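Local coordinates for protein BfpC (Escherichia coli, PDB 3VHJ) that is essential for type IV pilus biogenesis, probably as a part of the inner-membrane assembly machinery, and is represented here by its N-terminal cytoplasmic domain, at residues 79-91 with 123-137. The protein carries 1 engineered substitution. Residues are numbered along the deposited sequence; the frame is centred on the assembly and turned at random.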
loop_
_atom_site.group_PDB
_atom_site.type_symbol
_atom_site.label_atom_id
_atom_site.label_comp_id
_atom_site.label_asym_id
_atom_site.label_seq_id
_atom_site.Cartn_x
_atom_site.Cartn_y
_atom_site.Cartn_z
ATOM N N ASP A 79 -7.872 -7.275 3.272
ATOM C CA ASP A 79 -7.789 -8.707 3.499
ATOM C C ASP A 79 -7.048 -9.421 2.386
ATOM O O ASP A 79 -7.108 -9.018 1.223
ATOM C CB ASP A 79 -9.201 -9.294 3.642
ATOM C CG ASP A 79 -9.204 -10.675 4.286
ATOM O OD1 ASP A 79 -8.155 -11.106 4.815
ATOM O OD2 ASP A 79 -10.271 -11.326 4.275
ATOM N N PHE A 80 -6.318 -10.464 2.760
ATOM C CA PHE A 80 -5.603 -11.277 1.790
ATOM C C PHE A 80 -6.207 -12.672 1.917
ATOM O O PHE A 80 -6.215 -13.241 3.005
ATOM C CB PHE A 80 -4.110 -11.349 2.102
ATOM C CG PHE A 80 -3.353 -12.227 1.152
ATOM C CD1 PHE A 80 -3.246 -11.883 -0.196
ATOM C CD2 PHE A 80 -2.802 -13.430 1.581
ATOM C CE1 PHE A 80 -2.607 -12.729 -1.100
ATOM C CE2 PHE A 80 -2.162 -14.280 0.682
ATOM C CZ PHE A 80 -2.068 -13.928 -0.660
ATOM N N ASP A 81 -6.716 -13.219 0.818
ATOM C CA ASP A 81 -7.335 -14.542 0.859
ATOM C C ASP A 81 -6.591 -15.593 0.055
ATOM O O ASP A 81 -7.128 -16.668 -0.218
ATOM C CB ASP A 81 -8.781 -14.453 0.367
ATOM C CG ASP A 81 -8.882 -14.140 -1.117
ATOM O OD1 ASP A 81 -9.967 -13.704 -1.549
ATOM O OD2 ASP A 81 -7.892 -14.334 -1.855
ATOM N N GLY A 82 -5.356 -15.287 -0.328
ATOM C CA GLY A 82 -4.581 -16.237 -1.104
ATOM C C GLY A 82 -4.476 -15.841 -2.565
ATOM O O GLY A 82 -3.657 -16.386 -3.305
ATOM N N SER A 83 -5.304 -14.895 -2.990
ATOM C CA SER A 83 -5.258 -14.445 -4.373
ATOM C C SER A 83 -4.596 -13.071 -4.465
ATOM O O SER A 83 -4.852 -12.191 -3.642
ATOM C CB SER A 83 -6.673 -14.408 -4.970
ATOM O OG SER A 83 -7.511 -13.514 -4.265
ATOM N N SER A 84 -3.727 -12.906 -5.457
ATOM C CA SER A 84 -3.019 -11.649 -5.677
ATOM C C SER A 84 -3.942 -10.641 -6.358
ATOM O O SER A 84 -4.945 -11.019 -6.962
ATOM C CB SER A 84 -1.788 -11.895 -6.553
ATOM O OG SER A 84 -2.166 -12.488 -7.789
ATOM N N PHE A 85 -3.601 -9.360 -6.268
ATOM C CA PHE A 85 -4.434 -8.330 -6.876
ATOM C C PHE A 85 -3.704 -7.003 -6.982
ATOM O O PHE A 85 -2.749 -6.742 -6.252
ATOM C CB PHE A 85 -5.700 -8.129 -6.041
ATOM C CG PHE A 85 -5.429 -7.594 -4.653
ATOM C CD1 PHE A 85 -5.366 -6.227 -4.417
ATOM C CD2 PHE A 85 -5.199 -8.462 -3.595
ATOM C CE1 PHE A 85 -5.075 -5.727 -3.146
ATOM C CE2 PHE A 85 -4.906 -7.975 -2.313
ATOM C CZ PHE A 85 -4.844 -6.603 -2.094
ATOM N N CYS A 86 -4.167 -6.166 -7.899
ATOM C CA CYS A 86 -3.604 -4.840 -8.073
ATOM C C CYS A 86 -4.755 -3.970 -8.550
ATOM O O CYS A 86 -5.804 -4.480 -8.938
ATOM C CB CYS A 86 -2.481 -4.847 -9.114
ATOM S SG CYS A 86 -3.032 -4.658 -10.820
ATOM N N GLY A 87 -4.573 -2.660 -8.507
ATOM C CA GLY A 87 -5.639 -1.794 -8.967
ATOM C C GLY A 87 -5.351 -0.318 -8.845
ATOM O O GLY A 87 -4.472 0.102 -8.089
ATOM N N LEU A 88 -6.097 0.456 -9.628
ATOM C CA LEU A 88 -6.024 1.909 -9.646
ATOM C C LEU A 88 -7.350 2.303 -8.997
ATOM O O LEU A 88 -8.418 1.922 -9.481
ATOM C CB LEU A 88 -5.968 2.409 -11.090
ATOM C CG LEU A 88 -6.117 3.910 -11.347
ATOM C CD1 LEU A 88 -4.978 4.679 -10.703
ATOM C CD2 LEU A 88 -6.141 4.149 -12.856
ATOM N N PHE A 89 -7.282 3.052 -7.901
ATOM C CA PHE A 89 -8.488 3.435 -7.171
ATOM C C PHE A 89 -8.510 4.891 -6.740
ATOM O O PHE A 89 -7.505 5.426 -6.286
ATOM C CB PHE A 89 -8.614 2.625 -5.877
ATOM C CG PHE A 89 -8.675 1.140 -6.063
ATOM C CD1 PHE A 89 -9.887 0.504 -6.298
ATOM C CD2 PHE A 89 -7.528 0.365 -5.912
ATOM C CE1 PHE A 89 -9.960 -0.883 -6.367
ATOM C CE2 PHE A 89 -7.592 -1.021 -5.982
ATOM C CZ PHE A 89 -8.807 -1.646 -6.206
ATOM N N PRO A 90 -9.673 5.545 -6.855
ATOM C CA PRO A 90 -9.784 6.944 -6.439
ATOM C C PRO A 90 -10.166 6.896 -4.959
ATOM O O PRO A 90 -11.050 6.125 -4.584
ATOM C CB PRO A 90 -10.957 7.482 -7.270
ATOM C CG PRO A 90 -11.313 6.356 -8.240
ATOM C CD PRO A 90 -10.888 5.105 -7.558
ATOM N N ALA A 91 -9.498 7.680 -4.117
ATOM C CA ALA A 91 -9.856 7.720 -2.699
ATOM C C ALA A 91 -10.937 8.795 -2.613
ATOM O O ALA A 91 -11.265 9.419 -3.623
ATOM C CB ALA A 91 -8.654 8.104 -1.844
ATOM N N PHE A 123 0.339 3.069 -13.116
ATOM C CA PHE A 123 -0.402 1.821 -13.176
ATOM C C PHE A 123 -0.054 1.026 -14.433
ATOM O O PHE A 123 0.303 -0.154 -14.362
ATOM C CB PHE A 123 -1.896 2.145 -13.154
ATOM C CG PHE A 123 -2.792 0.945 -13.250
ATOM C CD1 PHE A 123 -2.809 -0.015 -12.239
ATOM C CD2 PHE A 123 -3.664 0.804 -14.325
ATOM C CE1 PHE A 123 -3.684 -1.092 -12.296
ATOM C CE2 PHE A 123 -4.546 -0.272 -14.392
ATOM C CZ PHE A 123 -4.557 -1.221 -13.374
ATOM N N PHE A 124 -0.162 1.675 -15.588
ATOM C CA PHE A 124 0.140 1.018 -16.853
ATOM C C PHE A 124 1.614 0.679 -17.039
ATOM O O PHE A 124 1.948 -0.416 -17.477
ATOM C CB PHE A 124 -0.317 1.885 -18.029
ATOM C CG PHE A 124 -1.780 1.774 -18.332
ATOM C CD1 PHE A 124 -2.635 2.845 -18.106
ATOM C CD2 PHE A 124 -2.303 0.595 -18.855
ATOM C CE1 PHE A 124 -3.999 2.746 -18.400
ATOM C CE2 PHE A 124 -3.660 0.485 -19.150
ATOM C CZ PHE A 124 -4.510 1.566 -18.922
ATOM N N ASP A 125 2.496 1.615 -16.706
ATOM C CA ASP A 125 3.923 1.383 -16.884
ATOM C C ASP A 125 4.553 0.363 -15.942
ATOM O O ASP A 125 5.467 -0.357 -16.338
ATOM C CB ASP A 125 4.707 2.696 -16.766
ATOM C CG ASP A 125 4.335 3.706 -17.839
ATOM O OD1 ASP A 125 3.986 3.294 -18.964
ATOM O OD2 ASP A 125 4.407 4.920 -17.554
ATOM N N HIS A 126 4.067 0.273 -14.709
ATOM C CA HIS A 126 4.692 -0.643 -13.759
ATOM C C HIS A 126 3.823 -1.648 -13.021
ATOM O O HIS A 126 4.335 -2.645 -12.519
ATOM C CB HIS A 126 5.446 0.168 -12.704
ATOM C CG HIS A 126 6.377 1.190 -13.272
ATOM N ND1 HIS A 126 7.556 0.854 -13.900
ATOM C CD2 HIS A 126 6.299 2.542 -13.313
ATOM C CE1 HIS A 126 8.167 1.955 -14.302
ATOM N NE2 HIS A 126 7.424 2.992 -13.959
ATOM N N VAL A 127 2.521 -1.410 -12.949
ATOM C CA VAL A 127 1.667 -2.298 -12.175
ATOM C C VAL A 127 0.789 -3.296 -12.911
ATOM O O VAL A 127 0.918 -4.499 -12.724
ATOM C CB VAL A 127 0.762 -1.464 -11.239
ATOM C CG1 VAL A 127 -0.056 -2.385 -10.333
ATOM C CG2 VAL A 127 1.620 -0.506 -10.425
ATOM N N ALA A 128 -0.120 -2.783 -13.725
ATOM C CA ALA A 128 -1.059 -3.611 -14.464
ATOM C C ALA A 128 -0.468 -4.880 -15.068
ATOM O O ALA A 128 -1.085 -5.946 -15.016
ATOM C CB ALA A 128 -1.714 -2.782 -15.563
ATOM N N TYR A 129 0.728 -4.764 -15.633
ATOM C CA TYR A 129 1.355 -5.902 -16.289
ATOM C C TYR A 129 2.679 -6.314 -15.677
ATOM O O TYR A 129 3.451 -7.032 -16.308
ATOM C CB TYR A 129 1.568 -5.560 -17.761
ATOM C CG TYR A 129 0.358 -4.898 -18.379
ATOM C CD1 TYR A 129 -0.857 -5.578 -18.475
ATOM C CD2 TYR A 129 0.416 -3.584 -18.837
ATOM C CE1 TYR A 129 -1.987 -4.960 -19.014
ATOM C CE2 TYR A 129 -0.704 -2.958 -19.375
ATOM C CZ TYR A 129 -1.902 -3.653 -19.461
ATOM O OH TYR A 129 -3.016 -3.038 -19.981
ATOM N N GLY A 130 2.944 -5.879 -14.450
ATOM C CA GLY A 130 4.213 -6.219 -13.831
ATOM C C GLY A 130 4.262 -7.531 -13.076
ATOM O O GLY A 130 5.338 -7.978 -12.673
ATOM N N TYR A 131 3.103 -8.153 -12.889
ATOM C CA TYR A 131 3.006 -9.407 -12.153
ATOM C C TYR A 131 1.702 -10.096 -12.577
ATOM O O TYR A 131 0.747 -9.431 -12.966
ATOM C CB TYR A 131 3.014 -9.089 -10.651
ATOM C CG TYR A 131 2.947 -10.278 -9.722
ATOM C CD1 TYR A 131 1.725 -10.866 -9.393
ATOM C CD2 TYR A 131 4.108 -10.809 -9.159
ATOM C CE1 TYR A 131 1.658 -11.952 -8.524
ATOM C CE2 TYR A 131 4.054 -11.898 -8.288
ATOM C CZ TYR A 131 2.826 -12.462 -7.975
ATOM O OH TYR A 131 2.766 -13.539 -7.124
ATOM N N PRO A 132 1.656 -11.439 -12.528
ATOM C CA PRO A 132 0.455 -12.191 -12.917
ATOM C C PRO A 132 -0.655 -12.083 -11.872
ATOM O O PRO A 132 -0.970 -13.072 -11.202
ATOM C CB PRO A 132 0.963 -13.632 -13.031
ATOM C CG PRO A 132 2.448 -13.497 -13.153
ATOM C CD PRO A 132 2.766 -12.358 -12.240
ATOM N N TRP A 133 -1.251 -10.902 -11.734
ATOM C CA TRP A 133 -2.303 -10.703 -10.732
ATOM C C TRP A 133 -3.534 -11.564 -10.980
ATOM O O TRP A 133 -3.973 -11.719 -12.118
ATOM C CB TRP A 133 -2.758 -9.235 -10.681
ATOM C CG TRP A 133 -1.663 -8.206 -10.818
ATOM C CD1 TRP A 133 -1.375 -7.467 -11.930
ATOM C CD2 TRP A 133 -0.716 -7.809 -9.817
ATOM N NE1 TRP A 133 -0.310 -6.635 -11.687
ATOM C CE2 TRP A 133 0.115 -6.823 -10.397
ATOM C CE3 TRP A 133 -0.487 -8.190 -8.486
ATOM C CZ2 TRP A 133 1.160 -6.214 -9.693
ATOM C CZ3 TRP A 133 0.554 -7.584 -7.784
ATOM C CH2 TRP A 133 1.363 -6.608 -8.388
ATOM N N ASP A 134 -4.100 -12.116 -9.914
ATOM C CA ASP A 134 -5.304 -12.920 -10.055
ATOM C C ASP A 134 -6.452 -11.974 -10.404
ATOM O O ASP A 134 -7.319 -12.302 -11.213
ATOM C CB ASP A 134 -5.614 -13.680 -8.759
ATOM C CG ASP A 134 -4.679 -14.853 -8.530
ATOM O OD1 ASP A 134 -4.377 -15.568 -9.507
ATOM O OD2 ASP A 134 -4.253 -15.077 -7.375
ATOM N N ARG A 135 -6.439 -10.788 -9.793
ATOM C CA ARG A 135 -7.464 -9.779 -10.040
ATOM C C ARG A 135 -6.839 -8.406 -10.274
ATOM O O ARG A 135 -5.845 -8.052 -9.643
ATOM C CB ARG A 135 -8.433 -9.678 -8.854
ATOM C CG ARG A 135 -9.311 -10.900 -8.614
ATOM C CD ARG A 135 -10.115 -11.290 -9.859
ATOM N NE ARG A 135 -11.001 -10.234 -10.356
ATOM C CZ ARG A 135 -12.120 -9.839 -9.754
ATOM N NH1 ARG A 135 -12.508 -10.408 -8.619
ATOM N NH2 ARG A 135 -12.863 -8.879 -10.295
ATOM N N THR A 136 -7.432 -7.645 -11.191
ATOM C CA THR A 136 -6.974 -6.299 -11.509
ATOM C C THR A 136 -8.195 -5.381 -11.538
ATOM O O THR A 136 -9.213 -5.710 -12.150
ATOM C CB THR A 136 -6.276 -6.232 -12.885
ATOM O OG1 THR A 136 -5.087 -7.035 -12.868
ATOM C CG2 THR A 136 -5.899 -4.799 -13.211
ATOM N N TYR A 137 -8.079 -4.232 -10.878
ATOM C CA TYR A 137 -9.164 -3.262 -10.801
ATOM C C TYR A 137 -8.750 -1.884 -11.302
ATOM O O TYR A 137 -7.604 -1.463 -11.128
ATOM C CB TYR A 137 -9.633 -3.116 -9.354
ATOM C CG TYR A 137 -9.961 -4.415 -8.680
ATOM C CD1 TYR A 137 -11.157 -5.078 -8.952
ATOM C CD2 TYR A 137 -9.068 -4.998 -7.778
ATOM C CE1 TYR A 137 -11.458 -6.289 -8.341
ATOM C CE2 TYR A 137 -9.360 -6.211 -7.161
ATOM C CZ TYR A 137 -10.558 -6.849 -7.449
ATOM O OH TYR A 137 -10.860 -8.048 -6.855
HETATM O O HOH W 1 -0.689 -14.380 -8.820
#
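Cys86 packs over one face of the Trp133 indole, CB 3.5 Å from the centroid of the five-membered ring. With chi1 at 86°, the sulfur also stays over that ring, SG reaching CD1 of Trp133 at 3.4 Å and, more distantly and obliquely, lying beside Phe123. So small a side chain lets the indole come close to the strand, and Val127 CG1 also meets its CB. Leu88 continues the apolar layer, its CB centred over one face of Phe123. Beneath, strands 85-90 and 135-137 run parallel in a mixed four-stranded sheet, 135-137 outermost; helix segment 123-127 lies over the Cys86 face, roughly antiparallel to 85-90 (155°). The ladder joins Arg135 N to Ser84 O, Cys86 N to Arg135 O, Tyr137 N to Cys86 O and Leu88 N to Tyr137 O (2.9 Å). On the other face Tyr137 CB packs against Phe89 CZ at 3.6 Å, and Gly87, lacking a side chain, leaves room for the Phe89 ring. Asp134 starts the pairing: OD2 accepts Ser84 N at 2.9 Å from the anti side, while its N donates to Ser84 OG. Lys103 forms a salt bridge with that carboxylate. Trp133 NE1 donates to Val127 O at 2.7 Å, nearly in the ring plane, and Tyr131 CB backs the opposite indole face.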